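Local coordinates for CBS domain-containing protein (Thermoplasma acidophilum DSM 1728, PDB 1PVM) that is of unknown function but carries a pair of CBS domains fused to a zinc-ribbon-like domain that binds a metal ion through four cysteines, at residues 42-45 with 51-54; 62-67 with 80-85; 95-100 with 107-112; 149-152 with 158-161. All coordinates share one frame; numbering follows the deposited sequence.

Interaction 1 of 4, residues 42-45 with 51-54; sequences GLVV and NDVG
Val45 and Val53 cross at about a right angle, CG1 of Val45 lying 4.2 Å from CG2 of Val53. With CG1 of Val53 anti to the carbonyl carbon (chi1 -65°), its CG2 falls between the backbone N and the carbonyl carbon and lies 3.4 Å from Val45 O. Farther along the isopropyl group, CG2 of Val45 rests 3.8 Å from Gly54 O, and because Gly54 carries no side chain the valine meets bare backbone here. The pairing is a classic beta bulge in the hairpin of strands 42-46 and 52-57 of a CBS domain: Val53 and Gly54 both face Val45. Val45 O therefore takes two N-H groups, a good one from Val53 N at 2.8 Å and a weak one from Gly54 N at 3.4 Å. Returning the other way, Val45 N reaches Gly54 O at 2.9 Å, the donor standing 40° above the carbonyl plane. Away from Val45, CG1 of Val44 passes obliquely by the carboxylate of Asp52, 3.6 Å from OD1. The same OD1 forms a salt bridge with Lys46, while Val44 also packs on Ile121 of the other CBS repeat's strand 118-123.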
loop_
_atom_site.group_PDB
_atom_site.type_symbol
_atom_site.label_atom_id
_atom_site.label_comp_id
_atom_site.label_asym_id
_atom_site.label_seq_id
_atom_site.Cartn_x
_atom_site.Cartn_y
_atom_site.Cartn_z
ATOM N N GLY B 42 -7.148 -2.448 -5.537
ATOM C CA GLY B 42 -8.363 -1.712 -5.267
ATOM C C GLY B 42 -9.520 -2.548 -5.763
ATOM O O GLY B 42 -9.585 -2.869 -6.946
ATOM N N LEU B 43 -10.427 -2.919 -4.864
ATOM C CA LEU B 43 -11.584 -3.727 -5.246
ATOM C C LEU B 43 -12.867 -3.019 -4.844
ATOM O O LEU B 43 -12.933 -2.386 -3.784
ATOM C CB LEU B 43 -11.554 -5.095 -4.551
ATOM C CG LEU B 43 -10.298 -5.977 -4.656
ATOM C CD1 LEU B 43 -10.471 -7.215 -3.778
ATOM C CD2 LEU B 43 -10.051 -6.376 -6.099
ATOM N N VAL B 44 -13.881 -3.113 -5.695
ATOM C CA VAL B 44 -15.172 -2.517 -5.379
ATOM C C VAL B 44 -15.892 -3.558 -4.527
ATOM O O VAL B 44 -15.815 -4.759 -4.804
ATOM C CB VAL B 44 -15.991 -2.226 -6.661
ATOM C CG1 VAL B 44 -17.408 -1.778 -6.297
ATOM C CG2 VAL B 44 -15.290 -1.158 -7.485
ATOM N N VAL B 45 -16.568 -3.102 -3.479
ATOM C CA VAL B 45 -17.283 -4.018 -2.597
ATOM C C VAL B 45 -18.794 -3.822 -2.691
ATOM O O VAL B 45 -19.285 -2.693 -2.637
ATOM C CB VAL B 45 -16.860 -3.828 -1.128
ATOM C CG1 VAL B 45 -17.459 -4.938 -0.282
ATOM C CG2 VAL B 45 -15.344 -3.809 -1.013
ATOM N N ASN B 51 -25.594 -3.589 -4.060
ATOM C CA ASN B 51 -25.304 -2.172 -3.851
ATOM C C ASN B 51 -23.804 -1.986 -3.624
ATOM O O ASN B 51 -23.186 -2.767 -2.900
ATOM C CB ASN B 51 -26.051 -1.650 -2.624
ATOM C CG ASN B 51 -27.538 -1.909 -2.693
ATOM O OD1 ASN B 51 -28.211 -1.506 -3.648
ATOM N ND2 ASN B 51 -28.065 -2.582 -1.675
ATOM N N ASP B 52 -23.224 -0.958 -4.237
ATOM C CA ASP B 52 -21.797 -0.673 -4.081
ATOM C C ASP B 52 -21.621 0.050 -2.752
ATOM O O ASP B 52 -21.983 1.217 -2.621
ATOM C CB ASP B 52 -21.314 0.201 -5.234
ATOM C CG ASP B 52 -21.504 -0.469 -6.583
ATOM O OD1 ASP B 52 -20.926 -1.553 -6.800
ATOM O OD2 ASP B 52 -22.239 0.088 -7.424
ATOM N N VAL B 53 -21.051 -0.644 -1.772
ATOM C CA VAL B 53 -20.903 -0.085 -0.435
ATOM C C VAL B 53 -19.516 0.377 -0.013
ATOM O O VAL B 53 -19.370 1.037 1.011
ATOM C CB VAL B 53 -21.429 -1.089 0.626
ATOM C CG1 VAL B 53 -22.936 -1.298 0.441
ATOM C CG2 VAL B 53 -20.683 -2.423 0.502
ATOM N N GLY B 54 -18.489 0.038 -0.781
ATOM C CA GLY B 54 -17.165 0.478 -0.390
ATOM C C GLY B 54 -16.064 0.129 -1.360
ATOM O O GLY B 54 -16.299 -0.440 -2.420
#

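Interaction 2 of 4, residues 62-67 with 80-85; sequences IKRFIP and VMRKPI
The tandem CBS pair is tied together here: Arg64 and Phe65 on helix 58-65 of the first CBS sequence range meet Val80 and Arg82, in the loop that leads to strand 87-89 of the second. All four residues are buried. Val80 sets both methyls against the root of the Phe65 side chain, CG2 3.9 Å and CG1 4.1 Å from Phe65 CB. The phenyl ring takes no part, since with chi1 at 165° it is carried off the loop toward Pro72 and Val75 of its own chain and Ile66 of the second subunit. Arg64 instead runs out over the loop, and its CD comes 3.3 Å from Val80 O, a carbonyl buried without a hydrogen-bonding partner; the methylene beside a guanidinium carries a slight positive charge, which probably suits it to face this oxygen. The two arginines cross with their guanidinium planes nearly perpendicular, 87° apart, and NH1 of Arg82 stands at the edge of the Arg64 group. Like charges are thus close, though Arg64 also has a cation-pi partner in Phe173, which would probably offset some of the cost. A bend at chi2 of Arg82 (-52°) brings its NH1 to within 3.9 Å of Arg64 CD and 4.4 Å of Arg64 NE.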
loop_
_atom_site.group_PDB
_atom_site.type_symbol
_atom_site.label_atom_id
_atom_site.label_comp_id
_atom_site.label_asym_id
_atom_site.label_seq_id
_atom_site.Cartn_x
_atom_site.Cartn_y
_atom_site.Cartn_z
ATOM N N ILE B 62 -4.030 -1.738 6.024
ATOM C CA ILE B 62 -2.992 -1.341 6.975
ATOM C C ILE B 62 -3.566 -0.508 8.129
ATOM O O ILE B 62 -3.195 -0.691 9.297
ATOM C CB ILE B 62 -1.879 -0.511 6.274
ATOM C CG1 ILE B 62 -1.172 -1.356 5.209
ATOM C CG2 ILE B 62 -0.885 0.010 7.301
ATOM C CD1 ILE B 62 -0.525 -2.621 5.725
ATOM N N LYS B 63 -4.486 0.393 7.804
ATOM C CA LYS B 63 -5.084 1.279 8.803
ATOM C C LYS B 63 -6.243 0.698 9.602
ATOM O O LYS B 63 -6.390 0.989 10.789
ATOM C CB LYS B 63 -5.577 2.571 8.134
ATOM C CG LYS B 63 -4.490 3.493 7.591
ATOM C CD LYS B 63 -3.804 4.291 8.692
ATOM C CE LYS B 63 -4.772 5.230 9.400
ATOM N NZ LYS B 63 -4.085 6.088 10.415
ATOM N N ARG B 64 -7.064 -0.124 8.960
ATOM C CA ARG B 64 -8.235 -0.654 9.635
ATOM C C ARG B 64 -8.274 -2.145 9.922
ATOM O O ARG B 64 -9.081 -2.591 10.736
ATOM C CB ARG B 64 -9.472 -0.215 8.858
ATOM C CG ARG B 64 -9.466 1.286 8.609
ATOM C CD ARG B 64 -10.601 1.724 7.714
ATOM N NE ARG B 64 -11.514 2.618 8.415
ATOM C CZ ARG B 64 -12.297 2.250 9.423
ATOM N NH1 ARG B 64 -12.281 0.996 9.854
ATOM N NH2 ARG B 64 -13.101 3.135 9.998
ATOM N N PHE B 65 -7.427 -2.929 9.265
ATOM C CA PHE B 65 -7.414 -4.359 9.549
ATOM C C PHE B 65 -6.307 -4.753 10.524
ATOM O O PHE B 65 -6.575 -5.348 11.563
ATOM C CB PHE B 65 -7.238 -5.197 8.287
ATOM C CG PHE B 65 -6.874 -6.625 8.580
ATOM C CD1 PHE B 65 -7.811 -7.498 9.125
ATOM C CD2 PHE B 65 -5.574 -7.079 8.380
ATOM C CE1 PHE B 65 -7.457 -8.802 9.471
ATOM C CE2 PHE B 65 -5.209 -8.376 8.723
ATOM C CZ PHE B 65 -6.153 -9.239 9.270
ATOM N N ILE B 66 -5.065 -4.435 10.185
ATOM C CA ILE B 66 -3.952 -4.812 11.047
ATOM C C ILE B 66 -4.148 -4.416 12.519
ATOM O O ILE B 66 -3.903 -5.225 13.411
ATOM C CB ILE B 66 -2.614 -4.233 10.527
ATOM C CG1 ILE B 66 -2.330 -4.745 9.106
ATOM C CG2 ILE B 66 -1.474 -4.637 11.452
ATOM C CD1 ILE B 66 -2.093 -6.239 8.995
ATOM N N PRO B 67 -4.605 -3.177 12.794
ATOM C CA PRO B 67 -4.800 -2.764 14.191
ATOM C C PRO B 67 -5.803 -3.581 15.014
ATOM O O PRO B 67 -5.805 -3.498 16.240
ATOM C CB PRO B 67 -5.206 -1.297 14.063
ATOM C CG PRO B 67 -4.479 -0.860 12.811
ATOM C CD PRO B 67 -4.760 -2.024 11.888
ATOM N N VAL B 80 -13.363 -3.193 6.992
ATOM C CA VAL B 80 -12.089 -2.614 6.575
ATOM C C VAL B 80 -12.162 -1.598 5.438
ATOM O O VAL B 80 -11.466 -0.583 5.461
ATOM C CB VAL B 80 -11.121 -3.750 6.155
ATOM C CG1 VAL B 80 -9.759 -3.188 5.791
ATOM C CG2 VAL B 80 -11.000 -4.760 7.287
ATOM N N MET B 81 -13.005 -1.882 4.451
ATOM C CA MET B 81 -13.162 -1.037 3.270
ATOM C C MET B 81 -13.456 0.430 3.540
ATOM O O MET B 81 -13.972 0.792 4.596
ATOM C CB MET B 81 -14.300 -1.577 2.419
ATOM C CG MET B 81 -15.657 -1.395 3.086
ATOM S SD MET B 81 -16.956 -2.288 2.242
ATOM C CE MET B 81 -16.287 -3.926 2.318
ATOM N N ARG B 82 -13.123 1.275 2.570
ATOM C CA ARG B 82 -13.442 2.691 2.675
ATOM C C ARG B 82 -14.945 2.710 2.396
ATOM O O ARG B 82 -15.398 2.146 1.399
ATOM C CB ARG B 82 -12.738 3.511 1.586
ATOM C CG ARG B 82 -11.224 3.384 1.546
ATOM C CD ARG B 82 -10.622 3.651 2.897
ATOM N NE ARG B 82 -9.187 3.905 2.831
ATOM C CZ ARG B 82 -8.435 4.121 3.902
ATOM N NH1 ARG B 82 -8.987 4.103 5.107
ATOM N NH2 ARG B 82 -7.139 4.376 3.771
ATOM N N LYS B 83 -15.722 3.340 3.267
ATOM C CA LYS B 83 -17.162 3.403 3.063
ATOM C C LYS B 83 -17.711 4.709 3.623
ATOM O O LYS B 83 -17.249 5.181 4.656
ATOM C CB LYS B 83 -17.846 2.200 3.730
ATOM C CG LYS B 83 -17.668 2.090 5.240
ATOM C CD LYS B 83 -18.297 0.785 5.746
ATOM C CE LYS B 83 -18.171 0.622 7.256
ATOM N NZ LYS B 83 -18.654 -0.724 7.697
ATOM N N PRO B 84 -18.681 5.331 2.925
ATOM C CA PRO B 84 -19.290 4.903 1.658
ATOM C C PRO B 84 -18.226 4.876 0.567
ATOM O O PRO B 84 -17.166 5.481 0.719
ATOM C CB PRO B 84 -20.343 5.976 1.386
ATOM C CG PRO B 84 -20.624 6.553 2.734
ATOM C CD PRO B 84 -19.276 6.595 3.382
ATOM N N ILE B 85 -18.509 4.196 -0.537
ATOM C CA ILE B 85 -17.526 4.102 -1.607
ATOM C C ILE B 85 -17.050 5.467 -2.103
ATOM O O ILE B 85 -17.856 6.339 -2.426
ATOM C CB ILE B 85 -18.072 3.264 -2.812
ATOM C CG1 ILE B 85 -16.942 3.008 -3.813
ATOM C CG2 ILE B 85 -19.250 3.974 -3.482
ATOM C CD1 ILE B 85 -17.268 1.949 -4.859
#

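Interaction 3 of 4, residues 95-100 with 107-112; sequences KDVAAY and ERCAVV
Tyr100 has its ring trans to the main-chain nitrogen (chi1 176°), which throws it out from helix 94-104 toward the sheet; Cys109 answers with SG tucked between its own N and carbonyl carbon (chi1 68°), back toward the helix. The thiol therefore ends beside the ring: SG is 4.1 Å from both CD2 and CE2 of Tyr100 and 5.2 Å from the ring centroid. The approach of this sulfur-aromatic contact is oblique, 68° off the ring normal. CB of the cysteine touches the edge of the ring, 4.0 Å from CE2, near its plane. One turn earlier on the helix, CG1 of Val97 comes only loosely up to the same SG, at 4.5 Å. Arg108 points away from the helix and makes a salt bridge with its neighbour Glu107, the guanidinium gripping the carboxylate side-on, with NE 2.8 Å from OE2 and NH2 3.0 Å from OE1. The helix and strand 108-112 are the last two elements of the beta-alpha-beta unit begun by strand 87-89, to which Tyr100 OH is hydrogen-bonded at Lys87 N. Val88 of that strand and Val122 of strand 118-123 pack on Cys109, with Ala98 turned to helix 133-145.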
loop_
_atom_site.group_PDB
_atom_site.type_symbol
_atom_site.label_atom_id
_atom_site.label_comp_id
_atom_site.label_asym_id
_atom_site.label_seq_id
_atom_site.Cartn_x
_atom_site.Cartn_y
_atom_site.Cartn_z
ATOM N N LYS B 95 -8.112 16.971 -13.253
ATOM C CA LYS B 95 -7.822 17.967 -12.224
ATOM C C LYS B 95 -8.809 17.868 -11.059
ATOM O O LYS B 95 -8.422 17.989 -9.897
ATOM C CB LYS B 95 -7.875 19.379 -12.812
ATOM C CG LYS B 95 -7.743 20.467 -11.758
ATOM C CD LYS B 95 -8.121 21.843 -12.287
ATOM C CE LYS B 95 -8.063 22.880 -11.170
ATOM N NZ LYS B 95 -8.518 24.229 -11.613
ATOM N N ASP B 96 -10.081 17.651 -11.384
ATOM C CA ASP B 96 -11.141 17.521 -10.386
ATOM C C ASP B 96 -10.966 16.231 -9.586
ATOM O O ASP B 96 -11.241 16.188 -8.388
ATOM C CB ASP B 96 -12.508 17.506 -11.072
ATOM C CG ASP B 96 -12.769 18.762 -11.881
ATOM O OD1 ASP B 96 -13.697 18.745 -12.720
ATOM O OD2 ASP B 96 -12.056 19.765 -11.676
ATOM N N VAL B 97 -10.516 15.176 -10.257
ATOM C CA VAL B 97 -10.308 13.898 -9.592
ATOM C C VAL B 97 -9.142 14.027 -8.616
ATOM O O VAL B 97 -9.201 13.529 -7.493
ATOM C CB VAL B 97 -10.008 12.781 -10.613
ATOM C CG1 VAL B 97 -9.852 11.439 -9.896
ATOM C CG2 VAL B 97 -11.139 12.702 -11.621
ATOM N N ALA B 98 -8.088 14.709 -9.048
ATOM C CA ALA B 98 -6.919 14.915 -8.204
ATOM C C ALA B 98 -7.317 15.622 -6.908
ATOM O O ALA B 98 -6.916 15.210 -5.815
ATOM C CB ALA B 98 -5.874 15.737 -8.953
ATOM N N ALA B 99 -8.102 16.689 -7.032
ATOM C CA ALA B 99 -8.551 17.442 -5.868
ATOM C C ALA B 99 -9.381 16.568 -4.927
ATOM O O ALA B 99 -9.264 16.675 -3.706
ATOM C CB ALA B 99 -9.362 18.651 -6.312
ATOM N N TYR B 100 -10.222 15.705 -5.497
ATOM C CA TYR B 100 -11.060 14.818 -4.691
ATOM C C TYR B 100 -10.201 13.819 -3.925
ATOM O O TYR B 100 -10.388 13.611 -2.728
ATOM C CB TYR B 100 -12.049 14.049 -5.572
ATOM C CG TYR B 100 -12.867 13.036 -4.795
ATOM C CD1 TYR B 100 -13.941 13.434 -3.994
ATOM C CD2 TYR B 100 -12.540 11.682 -4.829
ATOM C CE1 TYR B 100 -14.669 12.502 -3.245
ATOM C CE2 TYR B 100 -13.259 10.741 -4.083
ATOM C CZ TYR B 100 -14.319 11.159 -3.295
ATOM O OH TYR B 100 -15.023 10.228 -2.564
ATOM N N GLU B 107 -5.616 7.443 -2.930
ATOM C CA GLU B 107 -4.758 7.316 -4.102
ATOM C C GLU B 107 -5.551 6.642 -5.229
ATOM O O GLU B 107 -5.034 6.401 -6.319
ATOM C CB GLU B 107 -3.461 6.558 -3.779
ATOM C CG GLU B 107 -3.607 5.307 -2.939
ATOM C CD GLU B 107 -4.073 4.111 -3.738
ATOM O OE1 GLU B 107 -3.486 3.848 -4.811
ATOM O OE2 GLU B 107 -5.010 3.427 -3.282
ATOM N N ARG B 108 -6.825 6.361 -4.948
ATOM C CA ARG B 108 -7.734 5.766 -5.930
ATOM C C ARG B 108 -9.179 5.901 -5.464
ATOM O O ARG B 108 -9.442 6.080 -4.279
ATOM C CB ARG B 108 -7.410 4.289 -6.166
ATOM C CG ARG B 108 -7.823 3.326 -5.059
ATOM C CD ARG B 108 -7.296 1.931 -5.393
ATOM N NE ARG B 108 -5.834 1.936 -5.451
ATOM C CZ ARG B 108 -5.092 1.137 -6.214
ATOM N NH1 ARG B 108 -5.655 0.240 -7.014
ATOM N NH2 ARG B 108 -3.773 1.244 -6.174
ATOM N N CYS B 109 -10.114 5.824 -6.405
ATOM C CA CYS B 109 -11.529 5.911 -6.079
ATOM C C CYS B 109 -12.328 5.345 -7.238
ATOM O O CYS B 109 -11.788 5.112 -8.317
ATOM C CB CYS B 109 -11.949 7.365 -5.819
ATOM S SG CYS B 109 -11.918 8.451 -7.269
ATOM N N ALA B 110 -13.616 5.118 -7.011
ATOM C CA ALA B 110 -14.475 4.583 -8.051
ATOM C C ALA B 110 -14.949 5.726 -8.933
ATOM O O ALA B 110 -14.868 6.893 -8.552
ATOM C CB ALA B 110 -15.675 3.874 -7.429
ATOM N N VAL B 111 -15.418 5.379 -10.124
ATOM C CA VAL B 111 -15.948 6.360 -11.059
ATOM C C VAL B 111 -17.381 5.913 -11.312
ATOM O O VAL B 111 -17.622 4.737 -11.594
ATOM C CB VAL B 111 -15.173 6.351 -12.393
ATOM C CG1 VAL B 111 -15.790 7.359 -13.360
ATOM C CG2 VAL B 111 -13.699 6.666 -12.144
ATOM N N VAL B 112 -18.334 6.833 -11.176
ATOM C CA VAL B 112 -19.736 6.495 -11.401
ATOM C C VAL B 112 -20.296 7.321 -12.549
ATOM O O VAL B 112 -19.845 8.446 -12.792
ATOM C CB VAL B 112 -20.609 6.743 -10.128
ATOM C CG1 VAL B 112 -20.201 5.780 -9.022
ATOM C CG2 VAL B 112 -20.468 8.193 -9.649
#

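Interaction 4 of 4, residues 149-152 with 158-161; sequences QHLC and GVLE. With HG (mercury (II) ion), chain D.
Val159 lays its CG2 methyl against the carboxamide of Gln149, 3.7 Å from NE2, the two side chains passing at a slant. The same methyl lies 4.0 Å from CD2 of Leu151, so Gln149 and Leu151 both lean on the one valine. Leu160 holds the other side of the contact: its CD1 comes 3.8 Å from Leu151 O, and CD2 rests on CB of Cys152. Beneath these side chains two straight backbone bonds join the segments, Leu160 N to His150 O (2.8 Å, 172°) and Cys152 N to Gly158 O (2.8 Å, 164°), the first running almost on the carbonyl's own line. They close the base of the loop that carries the first CxxC pair of the zinc-ribbon-like domain, Cys152 and Cys155. With SG trans to the main-chain nitrogen (chi1 -179°), Cys152 puts its sulfur 2.5 Å from the mercury ion in this crystal; Cys155, Cys175 and Cys180 complete the four-sulfur site, which holds iron in another structure of the protein. A water bridges the segments, accepting from His150 N and donating to Leu160 O, the water oxygen 2.9 Å from Leu160 O. The imidazole of His150 turns from the strand to touch Arg82 on the CBS side, its ND1 hydrogen-bonded to the carbonyl of Tyr148.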
loop_
_atom_site.group_PDB
_atom_site.type_symbol
_atom_site.label_atom_id
_atom_site.label_comp_id
_atom_site.label_asym_id
_atom_site.label_seq_id
_atom_site.Cartn_x
_atom_site.Cartn_y
_atom_site.Cartn_z
ATOM N N GLN B 149 -12.668 9.718 5.834
ATOM C CA GLN B 149 -13.676 9.673 6.895
ATOM C C GLN B 149 -14.704 8.609 6.544
ATOM O O GLN B 149 -15.476 8.779 5.597
ATOM C CB GLN B 149 -14.412 11.006 7.038
ATOM C CG GLN B 149 -13.737 12.037 7.917
ATOM C CD GLN B 149 -14.740 13.021 8.508
ATOM O OE1 GLN B 149 -15.644 13.502 7.814
ATOM N NE2 GLN B 149 -14.584 13.327 9.794
ATOM N N HIS B 150 -14.710 7.515 7.299
ATOM C CA HIS B 150 -15.660 6.434 7.063
ATOM C C HIS B 150 -16.971 6.763 7.765
ATOM O O HIS B 150 -16.979 7.100 8.949
ATOM C CB HIS B 150 -15.099 5.118 7.596
ATOM C CG HIS B 150 -13.831 4.689 6.924
ATOM N ND1 HIS B 150 -12.734 5.515 6.814
ATOM C CD2 HIS B 150 -13.487 3.524 6.329
ATOM C CE1 HIS B 150 -11.768 4.877 6.180
ATOM N NE2 HIS B 150 -12.199 3.666 5.875
ATOM N N LEU B 151 -18.080 6.660 7.036
ATOM C CA LEU B 151 -19.379 6.974 7.611
ATOM C C LEU B 151 -20.144 5.736 8.051
ATOM O O LEU B 151 -20.020 4.662 7.454
ATOM C CB LEU B 151 -20.208 7.792 6.617
ATOM C CG LEU B 151 -19.516 9.073 6.135
ATOM C CD1 LEU B 151 -20.453 9.843 5.234
ATOM C CD2 LEU B 151 -19.094 9.930 7.323
ATOM N N CYS B 152 -20.934 5.907 9.106
ATOM C CA CYS B 152 -21.730 4.834 9.685
ATOM C C CYS B 152 -22.777 4.263 8.735
ATOM O O CYS B 152 -23.566 5.005 8.159
ATOM C CB CYS B 152 -22.426 5.346 10.939
ATOM S SG CYS B 152 -23.421 4.093 11.748
ATOM N N GLY B 158 -23.047 9.572 10.704
ATOM C CA GLY B 158 -22.027 9.540 11.731
ATOM C C GLY B 158 -20.672 9.110 11.213
ATOM O O GLY B 158 -20.571 8.404 10.210
ATOM N N VAL B 159 -19.623 9.552 11.898
ATOM C CA VAL B 159 -18.258 9.200 11.525
ATOM C C VAL B 159 -17.793 8.046 12.403
ATOM O O VAL B 159 -17.900 8.111 13.629
ATOM C CB VAL B 159 -17.291 10.396 11.715
ATOM C CG1 VAL B 159 -15.852 9.949 11.474
ATOM C CG2 VAL B 159 -17.655 11.519 10.754
ATOM N N LEU B 160 -17.296 6.982 11.775
ATOM C CA LEU B 160 -16.808 5.823 12.516
ATOM C C LEU B 160 -15.416 6.134 13.056
ATOM O O LEU B 160 -14.479 6.342 12.288
ATOM C CB LEU B 160 -16.758 4.595 11.605
ATOM C CG LEU B 160 -18.117 4.087 11.111
ATOM C CD1 LEU B 160 -17.913 2.928 10.156
ATOM C CD2 LEU B 160 -18.968 3.655 12.297
ATOM N N GLU B 161 -15.292 6.170 14.381
ATOM C CA GLU B 161 -14.026 6.476 15.041
ATOM C C GLU B 161 -13.487 5.243 15.758
ATOM O O GLU B 161 -14.250 4.452 16.304
ATOM C CB GLU B 161 -14.223 7.601 16.062
ATOM C CG GLU B 161 -14.782 8.909 15.499
ATOM C CD GLU B 161 -13.761 9.705 14.696
ATOM O OE1 GLU B 161 -14.098 10.827 14.254
ATOM O OE2 GLU B 161 -12.624 9.215 14.504
HETATM HG HG HG D . -24.556 5.776 13.231
HETATM O O HOH W 1 -13.549 7.398 9.793
#

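Interactions 2 and 3 are buried, while interactions 1 and 4 mix buried residues with exposed ones. Interactions 1 and 4 rest on backbone hydrogen bonds, in a hairpin and beside a metal site respectively; 3 is loose apolar and sulfur packing, and 2 gathers two arginines over a valine. Interactions 1 and 3 lie in different CBS repeats, and they meet through packing of Arg108 against Gly42. The 80-85 loop of interaction 2 joins the rest: Met81 packs through SD on CA of Gly54, Ile85 on Ala110, and Lys83 O probably accepts a hydrogen bond from Leu151 N, leading to interaction 4, whose centre is 11 Å away. Interaction 3 and interaction 4 do not touch.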